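Local coordinates for tetratricopeptide repeat domain protein (Salinibacter ruber, PDB 3MA5) that is of unknown function but, as a tetratricopeptide repeat domain forming one part of a longer protein, probably serves as a helical scaffold for binding protein partners, at residues A28-L33 with G48-R53; E69-E74 with S81-A86; E32-D37 with V41-H46. All blocks are in the same frame, centred on the assembly; numbering follows the deposited sequence.

Interaction 1: A28-L33 with G48-R53; sequences ALFEEL and GKLYER
The Y51 ring meets E31 at its edge, where E31 OE2 lies near the ring plane, and the F30 ring is likewise touched at its edge by L50 CD2. The phenol and the carboxylate are turned only 30° from each other. Y51 OH donates to E31 OE2 at 2.6 Å, reaching that oxygen on its anti side, tilted out of the carboxylate plane. The E31 chain, extended beyond CG, carries the carboxylate to helix 42-53 although its CB does not point there. Y51 is a buried residue, and the bond gives its hydroxyl proton an acceptor. The apolar half is a single contact: F30 CD2 and L50 CD2 are 4.2 Å apart, and the two side chains cross at about a right angle. With CG opposite the backbone N (chi1 -162°), L50 brings its CD2 branch to the edge of the F30 ring. F30 and L50 also hold the closest CA pair of the two segments, at 9.5 Å. Both segments lie in predicted repeats, 28-33 in repeat 7-40 and 48-53 in repeat 41-74, so the contact joins successive TPR units. F30 also packs on A14 and L18 of helix 7-19, and Y51 on A60 and T63 of helix 57-74.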
ATOM      1  N   ALA A  28       3.061  -0.998 -10.572  1.00 78.00           N
ATOM      2  CA  ALA A  28       2.389  -0.165 -11.565  1.00 73.74           C
ATOM      3  C   ALA A  28       0.933  -0.008 -11.138  1.00 80.89           C
ATOM      4  O   ALA A  28       0.470   1.090 -10.840  1.00 81.75           O
ATOM      5  CB  ALA A  28       2.461  -0.830 -12.937  1.00 76.16           C
ATOM      6  N   LEU A  29       0.221  -1.125 -11.101  1.00 80.64           N
ATOM      7  CA  LEU A  29      -1.180  -1.144 -10.704  1.00 80.50           C
ATOM      8  C   LEU A  29      -1.430  -0.407  -9.382  1.00 81.48           C
ATOM      9  O   LEU A  29      -2.319   0.442  -9.298  1.00 80.94           O
ATOM     10  CB  LEU A  29      -1.666  -2.597 -10.580  1.00 82.77           C
ATOM     11  CG  LEU A  29      -1.809  -3.417 -11.866  1.00 87.28           C
ATOM     12  CD1 LEU A  29      -2.032  -4.876 -11.512  1.00 91.41           C
ATOM     13  CD2 LEU A  29      -2.960  -2.888 -12.702  1.00 89.63           C
ATOM     14  N   PHE A  30      -0.646  -0.726  -8.353  1.00 77.31           N
ATOM     15  CA  PHE A  30      -0.822  -0.088  -7.051  1.00 74.31           C
ATOM     16  C   PHE A  30      -0.774   1.439  -7.095  1.00 75.21           C
ATOM     17  O   PHE A  30      -1.642   2.103  -6.529  1.00 76.52           O
ATOM     18  CB  PHE A  30       0.223  -0.601  -6.044  1.00 73.27           C
ATOM     19  CG  PHE A  30      -0.120  -1.929  -5.436  1.00 74.75           C
ATOM     20  CD1 PHE A  30      -1.436  -2.238  -5.082  1.00 81.14           C
ATOM     21  CD2 PHE A  30       0.871  -2.872  -5.194  1.00 79.50           C
ATOM     22  CE1 PHE A  30      -1.756  -3.468  -4.497  1.00 73.16           C
ATOM     23  CE2 PHE A  30       0.561  -4.107  -4.608  1.00 81.78           C
ATOM     24  CZ  PHE A  30      -0.753  -4.400  -4.261  1.00 77.56           C
ATOM     25  N   GLU A  31       0.243   1.984  -7.759  1.00 81.49           N
ATOM     26  CA  GLU A  31       0.422   3.432  -7.849  1.00 81.28           C
ATOM     27  C   GLU A  31      -0.744   4.082  -8.554  1.00 81.18           C
ATOM     28  O   GLU A  31      -1.202   5.159  -8.157  1.00 79.53           O
ATOM     29  CB  GLU A  31       1.717   3.767  -8.594  1.00 78.76           C
ATOM     30  CG  GLU A  31       2.840   4.253  -7.693  1.00 81.16           C
ATOM     31  CD  GLU A  31       4.205   4.095  -8.343  1.00 85.09           C
ATOM     32  OE1 GLU A  31       4.289   4.310  -9.568  1.00 81.91           O
ATOM     33  OE2 GLU A  31       5.189   3.764  -7.639  1.00 80.75           O
ATOM     34  N   GLU A  32      -1.205   3.412  -9.603  1.00 79.57           N
ATOM     35  CA  GLU A  32      -2.324   3.854 -10.424  1.00 82.51           C
ATOM     36  C   GLU A  32      -3.587   3.924  -9.552  1.00 86.21           C
ATOM     37  O   GLU A  32      -4.277   4.946  -9.489  1.00 84.39           O
ATOM     38  CB  GLU A  32      -2.478   2.834 -11.537  1.00 80.08           C
ATOM     39  CG  GLU A  32      -3.559   3.068 -12.536  1.00 85.95           C
ATOM     40  CD  GLU A  32      -3.753   1.819 -13.378  1.00102.64           C
ATOM     41  OE1 GLU A  32      -4.080   0.766 -12.769  1.00104.17           O
ATOM     42  OE2 GLU A  32      -3.568   1.875 -14.624  1.00105.40           O
ATOM     43  N   LEU A  33      -3.859   2.818  -8.869  1.00 82.91           N
ATOM     44  CA  LEU A  33      -4.989   2.690  -7.961  1.00 79.05           C
ATOM     45  C   LEU A  33      -5.000   3.776  -6.930  1.00 80.27           C
ATOM     46  O   LEU A  33      -6.041   4.293  -6.577  1.00 85.91           O
ATOM     47  CB  LEU A  33      -4.899   1.386  -7.200  1.00 83.24           C
ATOM     48  CG  LEU A  33      -5.715   0.201  -7.657  1.00 80.83           C
ATOM     49  CD1 LEU A  33      -5.395  -0.949  -6.734  1.00 79.95           C
ATOM     50  CD2 LEU A  33      -7.187   0.541  -7.621  1.00 78.54           C
ATOM     51  N   GLY A  48       3.399   0.374   0.163  1.00 67.49           N
ATOM     52  CA  GLY A  48       4.478   0.777   1.032  1.00 65.75           C
ATOM     53  C   GLY A  48       5.417  -0.368   1.315  1.00 71.15           C
ATOM     54  O   GLY A  48       6.626  -0.181   1.413  1.00 77.65           O
ATOM     55  N   LYS A  49       4.867  -1.564   1.452  1.00 67.81           N
ATOM     56  CA  LYS A  49       5.689  -2.728   1.734  1.00 66.78           C
ATOM     57  C   LYS A  49       6.525  -3.019   0.498  1.00 70.60           C
ATOM     58  O   LYS A  49       7.584  -3.627   0.585  1.00 70.11           O
ATOM     59  CB  LYS A  49       4.800  -3.920   2.101  1.00 65.69           C
ATOM     60  CG  LYS A  49       4.329  -3.924   3.545  1.00 67.48           C
ATOM     61  CD  LYS A  49       5.377  -4.575   4.451  1.00 68.60           C
ATOM     62  CE  LYS A  49       5.227  -4.181   5.914  1.00 71.61           C
ATOM     63  NZ  LYS A  49       6.179  -4.944   6.771  1.00 73.38           N
ATOM     64  N   LEU A  50       6.051  -2.554  -0.652  1.00 72.20           N
ATOM     65  CA  LEU A  50       6.744  -2.759  -1.911  1.00 64.69           C
ATOM     66  C   LEU A  50       7.824  -1.725  -2.075  1.00 72.55           C
ATOM     67  O   LEU A  50       8.912  -2.019  -2.585  1.00 79.46           O
ATOM     68  CB  LEU A  50       5.773  -2.644  -3.072  1.00 66.80           C
ATOM     69  CG  LEU A  50       6.191  -3.223  -4.426  1.00 74.86           C
ATOM     70  CD1 LEU A  50       6.686  -4.658  -4.244  1.00 73.24           C
ATOM     71  CD2 LEU A  50       5.008  -3.201  -5.372  1.00 78.35           C
ATOM     72  N   TYR A  51       7.520  -0.502  -1.654  1.00 71.39           N
ATOM     73  CA  TYR A  51       8.493   0.573  -1.751  1.00 72.40           C
ATOM     74  C   TYR A  51       9.696   0.236  -0.910  1.00 76.51           C
ATOM     75  O   TYR A  51      10.824   0.517  -1.294  1.00 77.83           O
ATOM     76  CB  TYR A  51       7.904   1.885  -1.268  1.00 67.46           C
ATOM     77  CG  TYR A  51       7.151   2.627  -2.328  1.00 63.45           C
ATOM     78  CD1 TYR A  51       7.477   2.485  -3.677  1.00 67.33           C
ATOM     79  CD2 TYR A  51       6.121   3.489  -1.988  1.00 67.13           C
ATOM     80  CE1 TYR A  51       6.779   3.180  -4.656  1.00 66.56           C
ATOM     81  CE2 TYR A  51       5.421   4.187  -2.953  1.00 70.15           C
ATOM     82  CZ  TYR A  51       5.748   4.032  -4.277  1.00 68.38           C
ATOM     83  OH  TYR A  51       5.003   4.703  -5.211  1.00 68.15           O
ATOM     84  N   GLU A  52       9.443  -0.365   0.245  1.00 70.58           N
ATOM     85  CA  GLU A  52      10.518  -0.736   1.137  1.00 70.30           C
ATOM     86  C   GLU A  52      11.426  -1.733   0.439  1.00 75.94           C
ATOM     87  O   GLU A  52      12.640  -1.568   0.443  1.00 83.52           O
ATOM     88  CB  GLU A  52       9.965  -1.326   2.444  1.00 72.40           C
ATOM     89  CG  GLU A  52       9.388  -0.296   3.415  1.00 71.69           C
ATOM     90  CD  GLU A  52       9.092  -0.905   4.761  1.00 76.21           C
ATOM     91  OE1 GLU A  52       7.912  -0.916   5.197  1.00 80.16           O
ATOM     92  OE2 GLU A  52      10.064  -1.382   5.378  1.00 82.02           O
ATOM     93  N   ARG A  53      10.838  -2.752  -0.180  1.00 75.32           N
ATOM     94  CA  ARG A  53      11.616  -3.771  -0.891  1.00 80.29           C
ATOM     95  C   ARG A  53      12.412  -3.140  -2.012  1.00 80.84           C
ATOM     96  O   ARG A  53      13.497  -3.598  -2.350  1.00 80.06           O
ATOM     97  CB  ARG A  53      10.697  -4.846  -1.479  1.00 77.39           C
ATOM     98  CG  ARG A  53       9.883  -5.591  -0.437  1.00 80.09           C
ATOM     99  CD  ARG A  53       8.964  -6.615  -1.076  1.00 90.11           C
ATOM    100  NE  ARG A  53       9.697  -7.782  -1.559  1.00 95.73           N
ATOM    101  CZ  ARG A  53       9.172  -8.715  -2.342  1.00 96.76           C
ATOM    102  NH1 ARG A  53       7.910  -8.616  -2.734  1.00103.52           N
ATOM    103  NH2 ARG A  53       9.908  -9.741  -2.730  1.00 98.28           N
TER

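Interaction 2: E69-E74 with S81-A86; sequences EVAREE and SELQDA
A71 CB meets L83 CD1 at 4.0 Å, the one apolar touch between these two helical segments. Both residues point toward the opposite segment and are the pair with the nearest CA atoms, 8.7 Å apart. L83 can extend to the small methyl because its CG stands opposite the carbonyl carbon (chi1 -80°). Beside this pair, where R72 is exposed and Q84 partly so, R72 NH2 approaches Q84 OE1 to 3.9 Å, too far for a hydrogen bond. The guanidinium comes in obliquely, its plane 40° from that of the amide, on a chain bent at chi2 and chi3 that crosses the extended Q84 at about a right angle. Further out, L83 also lies on Y64 and I68 of helix 57-74 and on Y44 of helix 42-53, while V41 packs against A71. S81 OG bonds back to Q77 O within helix 77-91. That helix follows the second predicted repeat, a position consistent with the C-terminal capping helix that shields the last repeat in many TPR proteins. With only 93 Å² buried, the chemistry points to a small apolar contact between two buried residues, probably shielded from water, bordered by a polar pair whose attraction is probably weak and which is unlikely to fix either side chain.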
ATOM      1  N   GLU A  69      -4.363   8.155   6.844  1.00 77.71           N
ATOM      2  CA  GLU A  69      -5.334   9.252   6.836  1.00 78.04           C
ATOM      3  C   GLU A  69      -6.669   8.756   6.287  1.00 81.83           C
ATOM      4  O   GLU A  69      -7.730   9.043   6.857  1.00 87.76           O
ATOM      5  CB  GLU A  69      -4.866  10.451   6.003  1.00 83.22           C
ATOM      6  CG  GLU A  69      -3.740  11.246   6.620  1.00 90.69           C
ATOM      7  CD  GLU A  69      -3.830  11.296   8.139  1.00105.93           C
ATOM      8  OE1 GLU A  69      -2.855  10.852   8.804  1.00101.49           O
ATOM      9  OE2 GLU A  69      -4.871  11.771   8.671  1.00109.08           O
ATOM     10  N   VAL A  70      -6.630   8.004   5.188  1.00 78.95           N
ATOM     11  CA  VAL A  70      -7.879   7.505   4.636  1.00 81.26           C
ATOM     12  C   VAL A  70      -8.475   6.426   5.548  1.00 79.15           C
ATOM     13  O   VAL A  70      -9.689   6.363   5.714  1.00 84.18           O
ATOM     14  CB  VAL A  70      -7.734   6.941   3.167  1.00 75.90           C
ATOM     15  CG1 VAL A  70      -6.797   7.809   2.351  1.00 78.02           C
ATOM     16  CG2 VAL A  70      -7.286   5.521   3.180  1.00 77.08           C
ATOM     17  N   ALA A  71      -7.640   5.596   6.165  1.00 73.26           N
ATOM     18  CA  ALA A  71      -8.168   4.538   7.028  1.00 77.72           C
ATOM     19  C   ALA A  71      -8.915   5.047   8.270  1.00 82.60           C
ATOM     20  O   ALA A  71      -9.878   4.416   8.715  1.00 79.42           O
ATOM     21  CB  ALA A  71      -7.055   3.569   7.439  1.00 67.82           C
ATOM     22  N   ARG A  72      -8.476   6.161   8.852  1.00 82.23           N
ATOM     23  CA  ARG A  72      -9.194   6.686  10.008  1.00 79.29           C
ATOM     24  C   ARG A  72     -10.569   7.031   9.460  1.00 85.46           C
ATOM     25  O   ARG A  72     -11.576   6.478   9.876  1.00 92.35           O
ATOM     26  CB  ARG A  72      -8.550   7.961  10.560  1.00 81.82           C
ATOM     27  CG  ARG A  72      -7.036   7.978  10.553  1.00 94.54           C
ATOM     28  CD  ARG A  72      -6.453   8.645  11.792  1.00 97.15           C
ATOM     29  NE  ARG A  72      -6.218   7.657  12.844  1.00106.61           N
ATOM     30  CZ  ARG A  72      -6.085   7.938  14.141  1.00113.45           C
ATOM     31  NH1 ARG A  72      -6.164   9.196  14.558  1.00117.06           N
ATOM     32  NH2 ARG A  72      -5.883   6.957  15.023  1.00 97.61           N
ATOM     33  N   GLU A  73     -10.587   7.930   8.489  1.00 85.50           N
ATOM     34  CA  GLU A  73     -11.825   8.373   7.871  1.00 86.23           C
ATOM     35  C   GLU A  73     -12.659   7.309   7.135  1.00 87.11           C
ATOM     36  O   GLU A  73     -13.862   7.213   7.359  1.00 91.08           O
ATOM     37  CB  GLU A  73     -11.525   9.509   6.888  1.00 95.32           C
ATOM     38  CG  GLU A  73     -10.663  10.646   7.439  1.00103.23           C
ATOM     39  CD  GLU A  73     -11.392  11.476   8.488  1.00115.53           C
ATOM     40  OE1 GLU A  73     -12.519  11.939   8.207  1.00121.54           O
ATOM     41  OE2 GLU A  73     -10.839  11.670   9.595  1.00111.82           O
ATOM     42  N   GLU A  74     -12.034   6.504   6.274  1.00 81.43           N
ATOM     43  CA  GLU A  74     -12.783   5.537   5.468  1.00 77.48           C
ATOM     44  C   GLU A  74     -12.355   4.074   5.556  1.00 76.73           C
ATOM     45  O   GLU A  74     -12.692   3.269   4.694  1.00 77.22           O
ATOM     46  CB  GLU A  74     -12.711   5.961   3.999  1.00 79.79           C
ATOM     47  CG  GLU A  74     -12.888   7.449   3.745  1.00 90.92           C
ATOM     48  CD  GLU A  74     -14.339   7.858   3.723  1.00 90.67           C
ATOM     49  OE1 GLU A  74     -15.164   6.952   3.482  1.00 90.90           O
ATOM     50  OE2 GLU A  74     -14.647   9.067   3.929  1.00 86.66           O
ATOM     51  N   SER A  81      -4.763  -0.591  11.724  1.00 68.80           N
ATOM     52  CA  SER A  81      -3.730  -1.265  12.485  1.00 68.00           C
ATOM     53  C   SER A  81      -2.521  -1.742  11.698  1.00 70.40           C
ATOM     54  O   SER A  81      -1.386  -1.508  12.106  1.00 72.42           O
ATOM     55  CB  SER A  81      -4.311  -2.466  13.217  1.00 67.06           C
ATOM     56  OG  SER A  81      -5.164  -2.069  14.263  1.00 77.04           O
ATOM     57  N   GLU A  82      -2.750  -2.427  10.583  1.00 69.20           N
ATOM     58  CA  GLU A  82      -1.634  -2.955   9.809  1.00 67.92           C
ATOM     59  C   GLU A  82      -0.710  -1.869   9.277  1.00 74.00           C
ATOM     60  O   GLU A  82       0.500  -2.061   9.222  1.00 72.31           O
ATOM     61  CB  GLU A  82      -2.155  -3.859   8.677  1.00 68.73           C
ATOM     62  CG  GLU A  82      -2.594  -5.252   9.162  1.00 75.65           C
ATOM     63  CD  GLU A  82      -1.448  -6.044   9.769  1.00 77.18           C
ATOM     64  OE1 GLU A  82      -1.438  -6.225  11.006  1.00 77.32           O
ATOM     65  OE2 GLU A  82      -0.552  -6.474   9.004  1.00 80.97           O
ATOM     66  N   LEU A  83      -1.300  -0.731   8.912  1.00 76.43           N
ATOM     67  CA  LEU A  83      -0.591   0.440   8.405  1.00 68.27           C
ATOM     68  C   LEU A  83       0.239   1.046   9.539  1.00 71.17           C
ATOM     69  O   LEU A  83       1.434   1.268   9.405  1.00 69.78           O
ATOM     70  CB  LEU A  83      -1.615   1.462   7.923  1.00 60.11           C
ATOM     71  CG  LEU A  83      -2.251   1.256   6.555  1.00 66.30           C
ATOM     72  CD1 LEU A  83      -3.480   2.111   6.409  1.00 60.95           C
ATOM     73  CD2 LEU A  83      -1.231   1.596   5.500  1.00 55.60           C
ATOM     74  N   GLN A  84      -0.416   1.312  10.662  1.00 64.28           N
ATOM     75  CA  GLN A  84       0.263   1.873  11.823  1.00 69.15           C
ATOM     76  C   GLN A  84       1.458   1.030  12.186  1.00 72.98           C
ATOM     77  O   GLN A  84       2.533   1.563  12.439  1.00 75.64           O
ATOM     78  CB  GLN A  84      -0.671   1.940  13.022  1.00 67.99           C
ATOM     79  CG  GLN A  84      -1.759   2.962  12.871  1.00 72.80           C
ATOM     80  CD  GLN A  84      -2.549   3.153  14.122  1.00 72.01           C
ATOM     81  OE1 GLN A  84      -3.202   4.170  14.294  1.00 73.60           O
ATOM     82  NE2 GLN A  84      -2.506   2.178  15.002  1.00 71.99           N
ATOM     83  N   ASP A  85       1.260  -0.290  12.210  1.00 73.65           N
ATOM     84  CA  ASP A  85       2.319  -1.240  12.540  1.00 71.52           C
ATOM     85  C   ASP A  85       3.450  -1.189  11.533  1.00 72.97           C
ATOM     86  O   ASP A  85       4.626  -1.189  11.883  1.00 74.58           O
ATOM     87  CB  ASP A  85       1.745  -2.654  12.596  1.00 64.00           C
ATOM     88  CG  ASP A  85       1.041  -2.954  13.909  1.00 75.87           C
ATOM     89  OD1 ASP A  85       0.798  -2.013  14.701  1.00 75.29           O
ATOM     90  OD2 ASP A  85       0.715  -4.134  14.150  1.00 83.09           O
ATOM     91  N   ALA A  86       3.075  -1.134  10.268  1.00 65.86           N
ATOM     92  CA  ALA A  86       4.039  -1.104   9.188  1.00 67.42           C
ATOM     93  C   ALA A  86       4.907   0.134   9.239  1.00 76.23           C
ATOM     94  O   ALA A  86       6.127   0.049   9.135  1.00 74.64           O
ATOM     95  CB  ALA A  86       3.314  -1.172   7.858  1.00 61.90           C
TER

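Interaction 3: E32-D37 with V41-H46; sequences ELVETD and VGTYYH
V34 and T43 hold the nearest CA atoms, 6.6 Å apart, where the short helices 32-36 and 42-46 run roughly antiparallel, their N-to-C directions 146° apart and their axes approaching to 9.7 Å. The two side chains meet methyl to methyl, with V34 CG2 lying 3.5 Å from T43 CG2. The same V34 methyl stands over one face of the Y44 ring, 4.2 Å above the plane and displaced toward the rim, which makes V34 a bridge between two neighbouring residues of the second helix. Its other branch comes near the end of the phenol, CG1 being 4.2 Å from Y44 OH. T43 also serves L33, whose CD1 lies 3.7 Å from T43 OG1. The T43 torsion (chi1 -42°) sorts these roles: CG2 opposite the backbone N faces V34, and OG1 beside that N can form a weak bond with Y40 O.

The contact closes the turn between the predicted TPR repeats 7-40 and 41-74, where the last helix of one leads into the first helix of the next. Replacing T43 with an alanine would probably leave the V34 methyl with a gap where CG2 was packed and deprive L33 CD1 of the OG1 against which it rests.

Before the turn, the first helix gives way at D37, the first residue to leave helical torsions, and E32 O accepts from both E35 N and T36 N. R10 of helix 7-19 bonds to T36 OG1 and so ties this helix end to its neighbour. Beyond V34, Y44 also packs on T63 and Q66 of helix 57-74 and on L83 of helix 77-91.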
ATOM      1  N   GLU A  32      -1.205   3.412  -9.603  1.00 79.57           N
ATOM      2  CA  GLU A  32      -2.324   3.854 -10.424  1.00 82.51           C
ATOM      3  C   GLU A  32      -3.587   3.924  -9.552  1.00 86.21           C
ATOM      4  O   GLU A  32      -4.277   4.946  -9.489  1.00 84.39           O
ATOM      5  CB  GLU A  32      -2.478   2.834 -11.537  1.00 80.08           C
ATOM      6  CG  GLU A  32      -3.559   3.068 -12.536  1.00 85.95           C
ATOM      7  CD  GLU A  32      -3.753   1.819 -13.378  1.00102.64           C
ATOM      8  OE1 GLU A  32      -4.080   0.766 -12.769  1.00104.17           O
ATOM      9  OE2 GLU A  32      -3.568   1.875 -14.624  1.00105.40           O
ATOM     10  N   LEU A  33      -3.859   2.818  -8.869  1.00 82.91           N
ATOM     11  CA  LEU A  33      -4.989   2.690  -7.961  1.00 79.05           C
ATOM     12  C   LEU A  33      -5.000   3.776  -6.930  1.00 80.27           C
ATOM     13  O   LEU A  33      -6.041   4.293  -6.577  1.00 85.91           O
ATOM     14  CB  LEU A  33      -4.899   1.386  -7.200  1.00 83.24           C
ATOM     15  CG  LEU A  33      -5.715   0.201  -7.657  1.00 80.83           C
ATOM     16  CD1 LEU A  33      -5.395  -0.949  -6.734  1.00 79.95           C
ATOM     17  CD2 LEU A  33      -7.187   0.541  -7.621  1.00 78.54           C
ATOM     18  N   VAL A  34      -3.831   4.091  -6.403  1.00 76.07           N
ATOM     19  CA  VAL A  34      -3.742   5.107  -5.381  1.00 74.82           C
ATOM     20  C   VAL A  34      -4.141   6.504  -5.860  1.00 84.60           C
ATOM     21  O   VAL A  34      -4.586   7.332  -5.064  1.00 88.90           O
ATOM     22  CB  VAL A  34      -2.340   5.108  -4.756  1.00 78.88           C
ATOM     23  CG1 VAL A  34      -2.042   6.432  -4.105  1.00 75.88           C
ATOM     24  CG2 VAL A  34      -2.282   4.024  -3.693  1.00 81.63           C
ATOM     25  N   GLU A  35      -4.008   6.772  -7.154  1.00 87.64           N
ATOM     26  CA  GLU A  35      -4.379   8.083  -7.659  1.00 87.14           C
ATOM     27  C   GLU A  35      -5.763   8.092  -8.301  1.00 86.89           C
ATOM     28  O   GLU A  35      -6.447   9.117  -8.278  1.00 89.70           O
ATOM     29  CB  GLU A  35      -3.300   8.621  -8.615  1.00 87.42           C
ATOM     30  CG  GLU A  35      -2.817   7.662  -9.679  1.00 94.76           C
ATOM     31  CD  GLU A  35      -1.456   8.069 -10.266  1.00105.14           C
ATOM     32  OE1 GLU A  35      -0.857   9.052  -9.760  1.00104.81           O
ATOM     33  OE2 GLU A  35      -0.986   7.398 -11.226  1.00101.79           O
ATOM     34  N   THR A  36      -6.192   6.959  -8.855  1.00 80.51           N
ATOM     35  CA  THR A  36      -7.518   6.884  -9.458  1.00 82.48           C
ATOM     36  C   THR A  36      -8.572   6.745  -8.368  1.00 80.36           C
ATOM     37  O   THR A  36      -9.546   7.480  -8.344  1.00 83.61           O
ATOM     38  CB  THR A  36      -7.646   5.699 -10.449  1.00 84.23           C
ATOM     39  OG1 THR A  36      -7.318   4.466  -9.801  1.00 85.55           O
ATOM     40  CG2 THR A  36      -6.727   5.911 -11.638  1.00 81.61           C
ATOM     41  N   ASP A  37      -8.355   5.810  -7.456  1.00 81.28           N
ATOM     42  CA  ASP A  37      -9.260   5.555  -6.336  1.00 81.74           C
ATOM     43  C   ASP A  37      -8.449   5.744  -5.053  1.00 80.44           C
ATOM     44  O   ASP A  37      -8.081   4.769  -4.394  1.00 77.45           O
ATOM     45  CB  ASP A  37      -9.779   4.119  -6.407  1.00 84.65           C
ATOM     46  CG  ASP A  37     -10.401   3.806  -7.722  1.00 92.13           C
ATOM     47  OD1 ASP A  37     -11.614   4.009  -7.866  1.00 95.22           O
ATOM     48  OD2 ASP A  37      -9.670   3.371  -8.626  1.00 90.65           O
ATOM     49  N   VAL A  41      -8.597   1.993   0.788  1.00 80.53           N
ATOM     50  CA  VAL A  41      -7.559   1.671   1.788  1.00 76.36           C
ATOM     51  C   VAL A  41      -6.560   0.519   1.593  1.00 78.67           C
ATOM     52  O   VAL A  41      -5.403   0.622   2.011  1.00 80.81           O
ATOM     53  CB  VAL A  41      -8.204   1.425   3.170  1.00 73.28           C
ATOM     54  CG1 VAL A  41      -7.493   2.220   4.229  1.00 72.91           C
ATOM     55  CG2 VAL A  41      -9.675   1.765   3.115  1.00 80.95           C
ATOM     56  N   GLY A  42      -7.006  -0.575   0.985  1.00 70.00           N
ATOM     57  CA  GLY A  42      -6.156  -1.736   0.812  1.00 69.92           C
ATOM     58  C   GLY A  42      -4.843  -1.582   0.083  1.00 80.33           C
ATOM     59  O   GLY A  42      -3.876  -2.316   0.363  1.00 76.35           O
ATOM     60  N   THR A  43      -4.803  -0.634  -0.848  1.00 75.78           N
ATOM     61  CA  THR A  43      -3.615  -0.376  -1.648  1.00 73.35           C
ATOM     62  C   THR A  43      -2.422   0.143  -0.863  1.00 70.22           C
ATOM     63  O   THR A  43      -1.287  -0.228  -1.121  1.00 71.34           O
ATOM     64  CB  THR A  43      -3.902   0.658  -2.734  1.00 76.23           C
ATOM     65  OG1 THR A  43      -5.174   0.396  -3.317  1.00 69.06           O
ATOM     66  CG2 THR A  43      -2.846   0.605  -3.813  1.00 73.52           C
ATOM     67  N   TYR A  44      -2.683   1.008   0.101  1.00 64.11           N
ATOM     68  CA  TYR A  44      -1.602   1.617   0.851  1.00 61.70           C
ATOM     69  C   TYR A  44      -0.646   0.705   1.583  1.00 64.00           C
ATOM     70  O   TYR A  44       0.533   1.001   1.645  1.00 64.08           O
ATOM     71  CB  TYR A  44      -2.167   2.672   1.807  1.00 66.12           C
ATOM     72  CG  TYR A  44      -2.922   3.761   1.091  1.00 74.81           C
ATOM     73  CD1 TYR A  44      -4.219   3.548   0.635  1.00 73.65           C
ATOM     74  CD2 TYR A  44      -2.314   4.990   0.813  1.00 74.28           C
ATOM     75  CE1 TYR A  44      -4.901   4.536  -0.094  1.00 75.18           C
ATOM     76  CE2 TYR A  44      -2.979   5.982   0.093  1.00 79.95           C
ATOM     77  CZ  TYR A  44      -4.272   5.747  -0.362  1.00 76.85           C
ATOM     78  OH  TYR A  44      -4.926   6.702  -1.112  1.00 74.69           O
ATOM     79  N   TYR A  45      -1.131  -0.397   2.134  1.00 70.09           N
ATOM     80  CA  TYR A  45      -0.229  -1.282   2.856  1.00 64.24           C
ATOM     81  C   TYR A  45       0.721  -2.071   1.945  1.00 65.42           C
ATOM     82  O   TYR A  45       1.907  -2.200   2.229  1.00 64.02           O
ATOM     83  CB  TYR A  45      -1.036  -2.229   3.746  1.00 57.16           C
ATOM     84  CG  TYR A  45      -0.221  -3.315   4.378  1.00 60.62           C
ATOM     85  CD1 TYR A  45       0.060  -4.492   3.686  1.00 65.71           C
ATOM     86  CD2 TYR A  45       0.332  -3.142   5.641  1.00 61.48           C
ATOM     87  CE1 TYR A  45       0.888  -5.477   4.246  1.00 67.18           C
ATOM     88  CE2 TYR A  45       1.161  -4.122   6.210  1.00 63.73           C
ATOM     89  CZ  TYR A  45       1.437  -5.286   5.504  1.00 69.38           C
ATOM     90  OH  TYR A  45       2.259  -6.254   6.039  1.00 73.17           O
ATOM     91  N   HIS A  46       0.202  -2.597   0.852  1.00 65.74           N
ATOM     92  CA  HIS A  46       1.036  -3.348  -0.051  1.00 68.69           C
ATOM     93  C   HIS A  46       1.975  -2.462  -0.851  1.00 70.43           C
ATOM     94  O   HIS A  46       3.064  -2.900  -1.205  1.00 72.15           O
ATOM     95  CB  HIS A  46       0.171  -4.191  -0.994  1.00 72.84           C
ATOM     96  CG  HIS A  46      -0.663  -5.211  -0.282  1.00 79.73           C
ATOM     97  ND1 HIS A  46      -0.123  -6.165   0.544  1.00 77.28           N
ATOM     98  CD2 HIS A  46      -2.011  -5.367  -0.207  1.00 80.45           C
ATOM     99  CE1 HIS A  46      -1.090  -6.860   1.112  1.00 79.76           C
ATOM    100  NE2 HIS A  46      -2.247  -6.391   0.669  1.00 83.71           N
TER

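How the interactions relate
Interactions 1 and 3 are two levels of one interface between helix 23-36 and helix 42-53, with centres 8 Å apart and segments that overlap at E32 and L33. Along the chain 41-46 precedes 48-53, so interaction 3 sits at the turn and interaction 1 further from it; F30 CZ, 3.4 Å from H46 CB, connects them. Interaction 2 follows later in sequence, between helix 57-74 and helix 77-91, its centre 12 Å from interaction 3 and 16 Å from interaction 1. V41 joins it to interaction 3 through V70 and A71. The contacts thus follow the successive helix stacking of a TPR array from the first predicted repeat to the C-terminal helix.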